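Side-chain contacts in DNA mismatch repair protein PMS1 (Saccharomyces cerevisiae, PDB 3H4L), which probably couples ATP binding and hydrolysis to DNA mismatch repair, as a MutL-family member with a GHKL-type ATPase domain: residues 281-286 with 296-301; 125-128 with 132-135; 81-86 with 91-96; 50-55 with 165-170. One frame throughout, in Å; residues are numbered along the deposited sequence.

How the contacts relate
Along the chain, contact 4 opens first at 50-55, contacts 3 and 2 follow, and contact 4 closes at 165-170, so both lie nested in its long loop; contact 1 comes last. Contacts 2 and 3 belong to the GHKL-type ATPase region, with centres about 19 Å apart. The hairpin of contact 2 forms one edge of the eight-stranded sheet, which also holds the strands flanking 50-55. Contact 1 sits in the four-stranded sheet of the S5-like region, its centre about 42 Å from those of contacts 2 and 3 and about 27 Å from that of contact 4. Contacts 1 and 4 touch the second subunit, and in contact 4 the Y52 side chain is about 5 Å from a bound ANP.

Contact 1 of 4, residues 281-286 with 296-301; sequences DRQFIY and TLLKCC
L298 of helix 295-306 packs on Q283 and I285 of strand 283-287 in a small contact made by side chains alone, at the first strand-to-helix step of the beta-alpha-beta unit that continues into the parallel strand 316-321. The backbones stay well apart: the closest CA atoms, those of Q283 and L298, are 8.1 Å from each other. Alternation along the strand selects the two residues that face the helix, while F284 points away and meets F317 with nearly parallel rings.

One methyl does most of the touching. L298 CD2 reaches I285 CG2 at 3.8 Å, crossing it at a slant, and it also lies 3.9 Å from Q283 OE1. The second methyl, L298 CD1, approaches the same oxygen at 4.0 Å, so both leucine methyls rest near OE1. In I285, CG1 stands between the backbone N and the carbonyl carbon (chi1 56°), which leaves CG2 as the branch that meets the leucine. V292 and Y294 of the intervening loop add further packing on I285, and L297 touches L320 and F350.

The polar end of Q283 has its own anchors: NE2 donates to the carbonyl O of P314 and to OD1 of N302, the latter on the same helix as L298. With NE2 engaged in this way, OE1 is the amide atom left beside the leucine methyls. The contact between I285 and L298 is dispersive and undirected; the amide bonds of Q283 probably limit how that side chain can turn.

Contact 2 of 4, residues 125-128 with 132-135; sequences LEYD and HITS
E126 O is approached by three groups of residues 133-134: T134 N donates to it at 2.9 Å, tilted 22° from the carbonyl plane, T134 OG1 adds a weak bond, and I133 CA makes a CH···O contact at 3.3 Å. The atom sits at a beta bulge in the hairpin of strands 121-127 and 133-140, at one edge of the eight-stranded sheet. The evidence is the register, which slips by one residue between E126–S135, an antiparallel hydrogen-bonded pair, and Y127–I133, a non-hydrogen-bonded one.

Toward the turn, D128 N donates to H132 O at 2.8 Å, with 164° at the hydrogen. D128 also returns a side-chain bond: CG lies between the backbone N and the carbonyl carbon (chi1 62°), which folds the carboxylate back so that OD1 accepts from H132 N, met from above the carboxylate plane. V130 N is a further donor to OD1, which thus ties the turn together.

On the face carrying Y127 and I133 the packing is apolar. These two side chains run alongside one another in the same direction, and the tyrosine OH bonds to Y71 O. I133 CG1 touches Y127 CE2 at 3.7 Å, while its CD1 meets L125 CD2 at 4.0 Å.

Contact 3 of 4, residues 81-86 with 91-96; sequences SKIAKF and KVQTLG
Apolar packing joins I83, at the end of helix 80-83, and F86, in the turn that follows, to V92 of helix 89-92. V92 CG2 lies 4.0 Å from F86 CB and 4.2 Å from I83 CG2, so this methyl sits against both partners. V92 CB stands over one face of the F86 ring, offset toward its rim; the modelled approach of V92 CG1 to the ring is too short to be trusted. With CG beside the backbone N and anti to the carbonyl carbon (chi1 -78°), F86 sets its ring next to V92. The ring also touches F73. Replacing F86 with an alanine would probably open a gap beside V92 and take away the ring that F73 touches.

A mixed polar and apolar contact comes from Q93, whose extended chain brings OE1 to 3.7 Å from I83 CG2. That oxygen takes a hydrogen bond from H78 NE2, so its polar need is met while the isoleucine methyl packs beside it.

Hydrogen bonds within each segment shape the two sides. F86 N donates to I83 O at 2.9 Å, closing a type I beta turn that swings the phenylalanine back toward V92. After helix 89-92, K91 O accepts twice, from T94 N and from T94 OG1, the hydroxyl bond being 2.6 Å long and in the carbonyl plane.

One residue beyond G96 the chain enters the nucleotide pocket with R98, G99, E100, A101 and L102, and the side chain of Q93 is about 12 Å from the bound ANP; this placement is consistent with the ATP lid of GHKL ATPases.

Contact 4 of 4, residues 50-55 with 165-170; sequences KDYGLE and KTFKRQ
Y52 and F167 face each other with CA atoms 7.0 Å apart, one in the tight loop between strands 44-50 and 56-61, the other at the start of helix 167-184. The loop curls around K50 O, which accepts from G53 N and E55 N on opposite faces of its plane. D51, Y52 and G53 all have positive phi, and the backbone angles of G53 demand glycine. On the other side, Q170 N donates to T166 O in the first helical turn. Water 1 bridges the backbones, donating to Y52 O at 3.0 Å and to F167 O at 2.8 Å.

Among the side chains, the F167 ring is central. L54 CD1 makes a CH-pi contact over one face, 3.9 Å from the ring centroid and 19° off its normal, while K168 CG lies against the opposite face. At the ring edge, in its plane, Y52 CB meets F167 CD2 at 3.8 Å. Y52 CD2 approaches F167 CE2, also at 3.8 Å. With CG between the backbone N and the carbonyl carbon, chi1 of 75° places the ring so that one face meets L54 and its edge meets Y52. A serine at F167 would probably leave L54 CD1 without its aromatic face and Y52 freer to shift.

Y52 also meets the F171 ring edge-to-face and packs on R98 of the second subunit, a residue of the ANP pocket; the Y52 side chain is about 5 Å from a bound ANP. Chemically, the side-chain attraction is dispersive, CH-pi included, and undirected, the water joins two carbonyls that could not bond directly, and together they probably steady Y52 near the nucleotide.

Contact 1 of 4, residues 281-286 with 296-301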
loop_
_atom_site.group_PDB
_atom_site.type_symbol
_atom_site.label_atom_id
_atom_site.label_comp_id
_atom_site.label_asym_id
_atom_site.label_seq_id
_atom_site.Cartn_x
_atom_site.Cartn_y
_atom_site.Cartn_z
ATOM N N ASP B 281 -15.924 4.364 -13.982
ATOM C CA ASP B 281 -14.815 3.661 -13.350
ATOM C C ASP B 281 -15.112 3.107 -11.965
ATOM O O ASP B 281 -14.280 2.413 -11.385
ATOM C CB ASP B 281 -13.591 4.585 -13.261
ATOM C CG ASP B 281 -13.766 5.702 -12.240
ATOM O OD1 ASP B 281 -12.760 6.359 -11.894
ATOM O OD2 ASP B 281 -14.909 5.926 -11.786
ATOM N N ARG B 282 -16.284 3.410 -11.429
ATOM C CA ARG B 282 -16.621 2.928 -10.098
ATOM C C ARG B 282 -18.016 2.306 -10.039
ATOM O O ARG B 282 -18.908 2.824 -9.362
ATOM C CB ARG B 282 -16.511 4.081 -9.094
ATOM C CG ARG B 282 -16.514 3.651 -7.632
ATOM C CD ARG B 282 -16.191 4.815 -6.690
ATOM N NE ARG B 282 -14.875 5.393 -6.959
ATOM C CZ ARG B 282 -14.269 6.288 -6.183
ATOM N NH1 ARG B 282 -14.847 6.725 -5.066
ATOM N NH2 ARG B 282 -13.074 6.746 -6.525
ATOM N N GLN B 283 -18.194 1.186 -10.738
ATOM C CA GLN B 283 -19.487 0.508 -10.760
ATOM C C GLN B 283 -19.389 -0.973 -10.343
ATOM O O GLN B 283 -18.727 -1.772 -11.004
ATOM C CB GLN B 283 -20.106 0.638 -12.161
ATOM C CG GLN B 283 -19.985 2.044 -12.768
ATOM C CD GLN B 283 -20.867 2.250 -13.995
ATOM O OE1 GLN B 283 -20.884 1.430 -14.913
ATOM N NE2 GLN B 283 -21.596 3.359 -14.016
ATOM N N PHE B 284 -20.055 -1.323 -9.239
ATOM C CA PHE B 284 -20.054 -2.695 -8.717
ATOM C C PHE B 284 -21.477 -3.236 -8.575
ATOM O O PHE B 284 -22.353 -2.571 -8.010
ATOM C CB PHE B 284 -19.396 -2.763 -7.331
ATOM C CG PHE B 284 -17.983 -2.277 -7.300
ATOM C CD1 PHE B 284 -17.703 -0.925 -7.227
ATOM C CD2 PHE B 284 -16.921 -3.177 -7.342
ATOM C CE1 PHE B 284 -16.385 -0.471 -7.192
ATOM C CE2 PHE B 284 -15.599 -2.731 -7.308
ATOM C CZ PHE B 284 -15.334 -1.375 -7.232
ATOM N N ILE B 285 -21.698 -4.453 -9.062
ATOM C CA ILE B 285 -23.013 -5.092 -8.980
ATOM C C ILE B 285 -22.864 -6.492 -8.419
ATOM O O ILE B 285 -21.987 -7.256 -8.837
ATOM C CB ILE B 285 -23.650 -5.245 -10.347
ATOM C CG1 ILE B 285 -22.674 -6.028 -11.225
ATOM C CG2 ILE B 285 -24.005 -3.889 -10.915
ATOM C CD1 ILE B 285 -23.035 -6.135 -12.637
ATOM N N TYR B 286 -23.741 -6.837 -7.493
ATOM C CA TYR B 286 -23.685 -8.147 -6.888
ATOM C C TYR B 286 -25.024 -8.869 -6.893
ATOM O O TYR B 286 -26.082 -8.260 -6.737
ATOM C CB TYR B 286 -23.212 -8.041 -5.444
ATOM C CG TYR B 286 -22.008 -7.166 -5.218
ATOM C CD1 TYR B 286 -22.129 -5.780 -5.173
ATOM C CD2 TYR B 286 -20.758 -7.730 -4.966
ATOM C CE1 TYR B 286 -21.040 -4.981 -4.862
ATOM C CE2 TYR B 286 -19.665 -6.941 -4.660
ATOM C CZ TYR B 286 -19.811 -5.568 -4.598
ATOM O OH TYR B 286 -18.751 -4.790 -4.192
ATOM N N THR B 296 -25.562 -6.212 -19.128
ATOM C CA THR B 296 -26.900 -5.711 -19.406
ATOM C C THR B 296 -27.453 -4.762 -18.339
ATOM O O THR B 296 -27.914 -3.669 -18.664
ATOM C CB THR B 296 -27.883 -6.896 -19.620
ATOM O OG1 THR B 296 -29.228 -6.411 -19.693
ATOM C CG2 THR B 296 -27.770 -7.896 -18.488
ATOM N N LEU B 297 -27.400 -5.163 -17.069
ATOM C CA LEU B 297 -27.924 -4.322 -15.994
ATOM C C LEU B 297 -27.162 -3.011 -15.814
ATOM O O LEU B 297 -27.716 -2.030 -15.309
ATOM C CB LEU B 297 -27.937 -5.081 -14.666
ATOM C CG LEU B 297 -28.594 -4.332 -13.496
ATOM C CD1 LEU B 297 -30.070 -4.069 -13.795
ATOM C CD2 LEU B 297 -28.452 -5.152 -12.224
ATOM N N LEU B 298 -25.893 -2.984 -16.210
ATOM C CA LEU B 298 -25.124 -1.752 -16.088
ATOM C C LEU B 298 -25.577 -0.794 -17.177
ATOM O O LEU B 298 -25.803 0.391 -16.915
ATOM C CB LEU B 298 -23.620 -2.016 -16.209
ATOM C CG LEU B 298 -22.919 -2.469 -14.928
ATOM C CD1 LEU B 298 -21.421 -2.506 -15.167
ATOM C CD2 LEU B 298 -23.244 -1.516 -13.788
ATOM N N LYS B 299 -25.716 -1.311 -18.397
ATOM C CA LYS B 299 -26.163 -0.480 -19.502
ATOM C C LYS B 299 -27.427 0.228 -19.041
ATOM O O LYS B 299 -27.536 1.448 -19.139
ATOM C CB LYS B 299 -26.453 -1.336 -20.728
ATOM N N CYS B 300 -28.371 -0.543 -18.513
ATOM C CA CYS B 300 -29.617 0.031 -18.034
ATOM C C CYS B 300 -29.356 1.129 -16.998
ATOM O O CYS B 300 -29.920 2.222 -17.091
ATOM C CB CYS B 300 -30.510 -1.056 -17.433
ATOM S SG CYS B 300 -32.100 -0.423 -16.839
ATOM N N CYS B 301 -28.501 0.843 -16.020
ATOM C CA CYS B 301 -28.170 1.817 -14.984
ATOM C C CYS B 301 -27.705 3.115 -15.632
ATOM O O CYS B 301 -28.233 4.188 -15.353
ATOM C CB CYS B 301 -27.050 1.276 -14.086
ATOM S SG CYS B 301 -27.523 0.590 -12.473
#

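Contact 2 of 4, residues 125-128 with 132-135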
loop_
_atom_site.group_PDB
_atom_site.type_symbol
_atom_site.label_atom_id
_atom_site.label_comp_id
_atom_site.label_asym_id
_atom_site.label_seq_id
_atom_site.Cartn_x
_atom_site.Cartn_y
_atom_site.Cartn_z
ATOM N N LEU B 125 3.008 -27.485 1.722
ATOM C CA LEU B 125 3.092 -28.281 0.507
ATOM C C LEU B 125 3.670 -27.505 -0.670
ATOM O O LEU B 125 3.335 -26.343 -0.886
ATOM C CB LEU B 125 1.700 -28.792 0.147
ATOM C CG LEU B 125 0.994 -29.583 1.249
ATOM C CD1 LEU B 125 -0.503 -29.573 1.007
ATOM C CD2 LEU B 125 1.531 -31.003 1.285
ATOM N N GLU B 126 4.557 -28.151 -1.412
ATOM C CA GLU B 126 5.157 -27.549 -2.595
ATOM C C GLU B 126 4.686 -28.419 -3.757
ATOM O O GLU B 126 4.933 -29.628 -3.765
ATOM C CB GLU B 126 6.682 -27.605 -2.522
ATOM C CG GLU B 126 7.294 -26.864 -1.349
ATOM C CD GLU B 126 7.328 -25.357 -1.544
ATOM O OE1 GLU B 126 7.719 -24.641 -0.594
ATOM O OE2 GLU B 126 6.970 -24.884 -2.646
ATOM N N TYR B 127 3.990 -27.828 -4.721
ATOM C CA TYR B 127 3.531 -28.596 -5.874
ATOM C C TYR B 127 4.329 -28.208 -7.103
ATOM O O TYR B 127 4.584 -27.022 -7.331
ATOM C CB TYR B 127 2.066 -28.319 -6.182
ATOM C CG TYR B 127 1.102 -28.707 -5.103
ATOM C CD1 TYR B 127 0.704 -27.790 -4.135
ATOM C CD2 TYR B 127 0.536 -29.973 -5.090
ATOM C CE1 TYR B 127 -0.248 -28.127 -3.186
ATOM C CE2 TYR B 127 -0.409 -30.319 -4.154
ATOM C CZ TYR B 127 -0.803 -29.397 -3.205
ATOM O OH TYR B 127 -1.761 -29.763 -2.284
ATOM N N ASP B 128 4.713 -29.193 -7.909
ATOM C CA ASP B 128 5.448 -28.869 -9.108
ATOM C C ASP B 128 4.465 -28.430 -10.195
ATOM O O ASP B 128 3.255 -28.333 -9.967
ATOM C CB ASP B 128 6.293 -30.054 -9.579
ATOM C CG ASP B 128 5.463 -31.264 -9.934
ATOM O OD1 ASP B 128 4.249 -31.105 -10.175
ATOM O OD2 ASP B 128 6.034 -32.376 -9.989
ATOM N N HIS B 132 2.114 -32.560 -8.698
ATOM C CA HIS B 132 2.736 -33.502 -7.784
ATOM C C HIS B 132 3.424 -32.772 -6.639
ATOM O O HIS B 132 4.002 -31.704 -6.826
ATOM C CB HIS B 132 3.747 -34.361 -8.543
ATOM C CG HIS B 132 4.643 -35.168 -7.656
ATOM N ND1 HIS B 132 4.162 -36.084 -6.746
ATOM C CD2 HIS B 132 5.993 -35.218 -7.560
ATOM C CE1 HIS B 132 5.175 -36.667 -6.131
ATOM N NE2 HIS B 132 6.298 -36.158 -6.608
ATOM N N ILE B 133 3.360 -33.364 -5.456
ATOM C CA ILE B 133 3.952 -32.784 -4.263
ATOM C C ILE B 133 5.444 -33.055 -4.180
ATOM O O ILE B 133 5.847 -34.159 -3.822
ATOM C CB ILE B 133 3.285 -33.358 -3.010
ATOM C CG1 ILE B 133 1.802 -32.995 -3.022
ATOM C CG2 ILE B 133 3.972 -32.839 -1.768
ATOM C CD1 ILE B 133 1.040 -33.461 -1.818
ATOM N N THR B 134 6.262 -32.055 -4.498
ATOM C CA THR B 134 7.711 -32.226 -4.446
ATOM C C THR B 134 8.252 -32.242 -3.019
ATOM O O THR B 134 9.374 -32.700 -2.786
ATOM C CB THR B 134 8.451 -31.123 -5.228
ATOM O OG1 THR B 134 7.860 -29.854 -4.936
ATOM C CG2 THR B 134 8.391 -31.392 -6.722
ATOM N N SER B 135 7.465 -31.749 -2.065
ATOM C CA SER B 135 7.897 -31.741 -0.672
ATOM C C SER B 135 6.801 -31.329 0.302
ATOM O O SER B 135 6.116 -30.315 0.111
ATOM C CB SER B 135 9.088 -30.812 -0.480
ATOM O OG SER B 135 8.655 -29.502 -0.175
#

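Contact 3 of 4, residues 81-86 with 91-96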
loop_
_atom_site.group_PDB
_atom_site.type_symbol
_atom_site.label_atom_id
_atom_site.label_comp_id
_atom_site.label_asym_id
_atom_site.label_seq_id
_atom_site.Cartn_x
_atom_site.Cartn_y
_atom_site.Cartn_z
ATOM N N SER B 81 -7.942 -41.222 -18.480
ATOM C CA SER B 81 -6.795 -42.112 -18.559
ATOM C C SER B 81 -6.079 -42.388 -17.227
ATOM O O SER B 81 -5.731 -43.535 -16.935
ATOM C CB SER B 81 -5.789 -41.540 -19.566
ATOM O OG SER B 81 -4.521 -42.161 -19.438
ATOM N N LYS B 82 -5.853 -41.348 -16.426
ATOM C CA LYS B 82 -5.152 -41.519 -15.157
ATOM C C LYS B 82 -6.060 -41.919 -14.002
ATOM O O LYS B 82 -5.607 -42.535 -13.036
ATOM C CB LYS B 82 -4.380 -40.245 -14.804
ATOM N N ILE B 83 -7.337 -41.562 -14.080
ATOM C CA ILE B 83 -8.267 -41.933 -13.020
ATOM C C ILE B 83 -8.523 -43.434 -13.099
ATOM O O ILE B 83 -8.560 -44.124 -12.080
ATOM C CB ILE B 83 -9.615 -41.198 -13.161
ATOM C CG1 ILE B 83 -9.424 -39.699 -12.927
ATOM C CG2 ILE B 83 -10.619 -41.758 -12.160
ATOM C CD1 ILE B 83 -8.927 -39.342 -11.541
ATOM N N ALA B 84 -8.687 -43.931 -14.322
ATOM C CA ALA B 84 -8.948 -45.349 -14.557
ATOM C C ALA B 84 -7.862 -46.237 -13.966
ATOM O O ALA B 84 -8.055 -47.441 -13.814
ATOM C CB ALA B 84 -9.076 -45.616 -16.051
ATOM N N LYS B 85 -6.725 -45.638 -13.639
ATOM C CA LYS B 85 -5.606 -46.374 -13.069
ATOM C C LYS B 85 -5.755 -46.529 -11.551
ATOM O O LYS B 85 -4.799 -46.860 -10.852
ATOM C CB LYS B 85 -4.284 -45.663 -13.406
ATOM N N PHE B 86 -6.953 -46.273 -11.039
ATOM C CA PHE B 86 -7.203 -46.416 -9.607
ATOM C C PHE B 86 -8.251 -47.505 -9.376
ATOM O O PHE B 86 -9.175 -47.681 -10.182
ATOM C CB PHE B 86 -7.697 -45.093 -8.992
ATOM C CG PHE B 86 -6.607 -44.080 -8.743
ATOM C CD1 PHE B 86 -6.128 -43.277 -9.773
ATOM C CD2 PHE B 86 -6.055 -43.933 -7.472
ATOM C CE1 PHE B 86 -5.122 -42.346 -9.538
ATOM C CE2 PHE B 86 -5.048 -43.003 -7.227
ATOM C CZ PHE B 86 -4.580 -42.209 -8.260
ATOM N N LYS B 91 -14.007 -43.169 -5.284
ATOM C CA LYS B 91 -13.298 -42.589 -4.149
ATOM C C LYS B 91 -12.327 -41.461 -4.534
ATOM O O LYS B 91 -12.484 -40.328 -4.069
ATOM C CB LYS B 91 -12.547 -43.706 -3.416
ATOM C CG LYS B 91 -11.766 -43.288 -2.183
ATOM C CD LYS B 91 -12.670 -42.979 -0.998
ATOM C CE LYS B 91 -11.828 -42.735 0.255
ATOM N NZ LYS B 91 -12.628 -42.301 1.435
ATOM N N VAL B 92 -11.335 -41.758 -5.375
ATOM C CA VAL B 92 -10.366 -40.737 -5.779
ATOM C C VAL B 92 -11.001 -39.478 -6.345
ATOM O O VAL B 92 -10.499 -38.383 -6.120
ATOM C CB VAL B 92 -9.343 -41.248 -6.832
ATOM C CG1 VAL B 92 -8.327 -42.142 -6.171
ATOM C CG2 VAL B 92 -10.051 -41.985 -7.957
ATOM N N GLN B 93 -12.099 -39.625 -7.078
ATOM C CA GLN B 93 -12.761 -38.467 -7.668
ATOM C C GLN B 93 -13.529 -37.597 -6.672
ATOM O O GLN B 93 -14.271 -36.702 -7.074
ATOM C CB GLN B 93 -13.666 -38.905 -8.832
ATOM C CG GLN B 93 -12.958 -38.831 -10.188
ATOM C CD GLN B 93 -13.667 -39.592 -11.297
ATOM O OE1 GLN B 93 -13.384 -39.386 -12.480
ATOM N NE2 GLN B 93 -14.579 -40.485 -10.924
ATOM N N THR B 94 -13.351 -37.863 -5.379
ATOM C CA THR B 94 -13.988 -37.066 -4.329
ATOM C C THR B 94 -12.864 -36.531 -3.472
ATOM O O THR B 94 -13.101 -35.851 -2.473
ATOM C CB THR B 94 -14.887 -37.889 -3.390
ATOM O OG1 THR B 94 -14.090 -38.868 -2.713
ATOM C CG2 THR B 94 -16.007 -38.566 -4.161
ATOM N N LEU B 95 -11.634 -36.855 -3.860
ATOM C CA LEU B 95 -10.464 -36.411 -3.114
ATOM C C LEU B 95 -9.755 -35.262 -3.801
ATOM O O LEU B 95 -8.678 -34.850 -3.370
ATOM C CB LEU B 95 -9.478 -37.567 -2.919
ATOM C CG LEU B 95 -10.025 -38.791 -2.178
ATOM C CD1 LEU B 95 -8.909 -39.800 -1.934
ATOM C CD2 LEU B 95 -10.637 -38.349 -0.860
ATOM N N GLY B 96 -10.345 -34.746 -4.875
ATOM C CA GLY B 96 -9.708 -33.643 -5.564
ATOM C C GLY B 96 -10.159 -33.413 -6.985
ATOM O O GLY B 96 -11.341 -33.511 -7.288
#

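Contact 4 of 4, residues 50-55 with 165-170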
loop_
_atom_site.group_PDB
_atom_site.type_symbol
_atom_site.label_atom_id
_atom_site.label_comp_id
_atom_site.label_asym_id
_atom_site.label_seq_id
_atom_site.Cartn_x
_atom_site.Cartn_y
_atom_site.Cartn_z
ATOM N N LYS B 50 4.241 -9.056 -3.264
ATOM C CA LYS B 50 5.659 -8.720 -3.221
ATOM C C LYS B 50 5.964 -8.080 -4.567
ATOM O O LYS B 50 5.719 -8.658 -5.626
ATOM C CB LYS B 50 6.526 -9.941 -2.958
ATOM C CG LYS B 50 6.477 -10.372 -1.498
ATOM C CD LYS B 50 7.694 -11.205 -1.090
ATOM C CE LYS B 50 7.579 -11.660 0.367
ATOM N NZ LYS B 50 8.757 -12.463 0.813
ATOM N N ASP B 51 6.463 -6.853 -4.501
ATOM C CA ASP B 51 6.763 -6.049 -5.675
ATOM C C ASP B 51 5.555 -6.031 -6.612
ATOM O O ASP B 51 5.646 -6.363 -7.794
ATOM C CB ASP B 51 8.013 -6.552 -6.400
ATOM C CG ASP B 51 8.558 -5.525 -7.406
ATOM O OD1 ASP B 51 8.435 -4.305 -7.159
ATOM O OD2 ASP B 51 9.127 -5.930 -8.441
ATOM N N TYR B 52 4.415 -5.642 -6.049
ATOM C CA TYR B 52 3.154 -5.527 -6.779
ATOM C C TYR B 52 2.652 -6.765 -7.525
ATOM O O TYR B 52 1.798 -6.654 -8.395
ATOM C CB TYR B 52 3.244 -4.340 -7.737
ATOM C CG TYR B 52 3.160 -3.011 -7.021
ATOM C CD1 TYR B 52 1.994 -2.640 -6.360
ATOM C CD2 TYR B 52 4.250 -2.142 -6.965
ATOM C CE1 TYR B 52 1.907 -1.443 -5.662
ATOM C CE2 TYR B 52 4.173 -0.932 -6.262
ATOM C CZ TYR B 52 2.992 -0.597 -5.615
ATOM O OH TYR B 52 2.873 0.581 -4.917
ATOM N N GLY B 53 3.158 -7.941 -7.172
ATOM C CA GLY B 53 2.724 -9.152 -7.849
ATOM C C GLY B 53 3.818 -9.770 -8.700
ATOM O O GLY B 53 3.814 -10.980 -8.962
ATOM N N LEU B 54 4.754 -8.938 -9.139
ATOM C CA LEU B 54 5.869 -9.404 -9.962
ATOM C C LEU B 54 6.619 -10.535 -9.279
ATOM O O LEU B 54 7.018 -11.496 -9.923
ATOM C CB LEU B 54 6.840 -8.256 -10.241
ATOM C CG LEU B 54 6.206 -7.106 -11.021
ATOM C CD1 LEU B 54 7.081 -5.879 -10.946
ATOM C CD2 LEU B 54 5.976 -7.551 -12.455
ATOM N N GLU B 55 6.804 -10.412 -7.969
ATOM C CA GLU B 55 7.511 -11.416 -7.185
ATOM C C GLU B 55 6.555 -12.500 -6.698
ATOM O O GLU B 55 6.811 -13.692 -6.860
ATOM C CB GLU B 55 8.196 -10.743 -5.989
ATOM C CG GLU B 55 8.907 -11.677 -5.024
ATOM C CD GLU B 55 10.098 -12.387 -5.642
ATOM O OE1 GLU B 55 10.478 -12.053 -6.791
ATOM O OE2 GLU B 55 10.666 -13.279 -4.968
ATOM N N LYS B 165 6.153 -4.488 -17.891
ATOM C CA LYS B 165 5.961 -3.133 -18.381
ATOM C C LYS B 165 4.539 -2.618 -18.185
ATOM O O LYS B 165 4.201 -1.521 -18.637
ATOM C CB LYS B 165 6.394 -2.996 -19.849
ATOM C CG LYS B 165 5.885 -4.041 -20.801
ATOM C CD LYS B 165 6.523 -3.839 -22.167
ATOM C CE LYS B 165 6.263 -5.023 -23.114
ATOM N NZ LYS B 165 6.878 -6.324 -22.685
ATOM N N THR B 166 3.709 -3.393 -17.493
ATOM C CA THR B 166 2.341 -2.960 -17.237
ATOM C C THR B 166 1.900 -3.286 -15.817
ATOM O O THR B 166 0.727 -3.139 -15.490
ATOM C CB THR B 166 1.335 -3.623 -18.198
ATOM O OG1 THR B 166 1.438 -5.044 -18.087
ATOM C CG2 THR B 166 1.601 -3.217 -19.620
ATOM N N PHE B 167 2.831 -3.705 -14.965
ATOM C CA PHE B 167 2.458 -4.081 -13.607
ATOM C C PHE B 167 1.691 -3.040 -12.814
ATOM O O PHE B 167 0.806 -3.393 -12.029
ATOM C CB PHE B 167 3.677 -4.548 -12.802
ATOM C CG PHE B 167 4.589 -3.448 -12.348
ATOM C CD1 PHE B 167 5.460 -2.829 -13.236
ATOM C CD2 PHE B 167 4.619 -3.073 -11.011
ATOM C CE1 PHE B 167 6.359 -1.853 -12.796
ATOM C CE2 PHE B 167 5.512 -2.098 -10.556
ATOM C CZ PHE B 167 6.384 -1.487 -11.447
ATOM N N LYS B 168 2.009 -1.763 -13.013
ATOM C CA LYS B 168 1.315 -0.703 -12.284
ATOM C C LYS B 168 -0.179 -0.663 -12.618
ATOM O O LYS B 168 -1.021 -0.609 -11.718
ATOM C CB LYS B 168 1.974 0.651 -12.566
ATOM C CG LYS B 168 3.340 0.803 -11.884
ATOM C CD LYS B 168 3.874 2.223 -11.960
ATOM C CE LYS B 168 4.904 2.495 -10.854
ATOM N NZ LYS B 168 5.294 3.947 -10.759
ATOM N N ARG B 169 -0.510 -0.708 -13.905
ATOM C CA ARG B 169 -1.909 -0.688 -14.314
ATOM C C ARG B 169 -2.579 -1.983 -13.866
ATOM O O ARG B 169 -3.708 -1.965 -13.359
ATOM C CB ARG B 169 -2.028 -0.526 -15.836
ATOM N N GLN B 170 -1.877 -3.102 -14.046
ATOM C CA GLN B 170 -2.399 -4.413 -13.670
ATOM C C GLN B 170 -2.823 -4.449 -12.209
ATOM O O GLN B 170 -3.891 -4.959 -11.874
ATOM C CB GLN B 170 -1.346 -5.498 -13.905
ATOM C CG GLN B 170 -1.780 -6.914 -13.466
ATOM C CD GLN B 170 -2.896 -7.485 -14.322
ATOM O OE1 GLN B 170 -3.726 -8.259 -13.846
ATOM N NE2 GLN B 170 -2.915 -7.114 -15.593
HETATM O O HOH W 1 0.523 -6.024 -11.001
#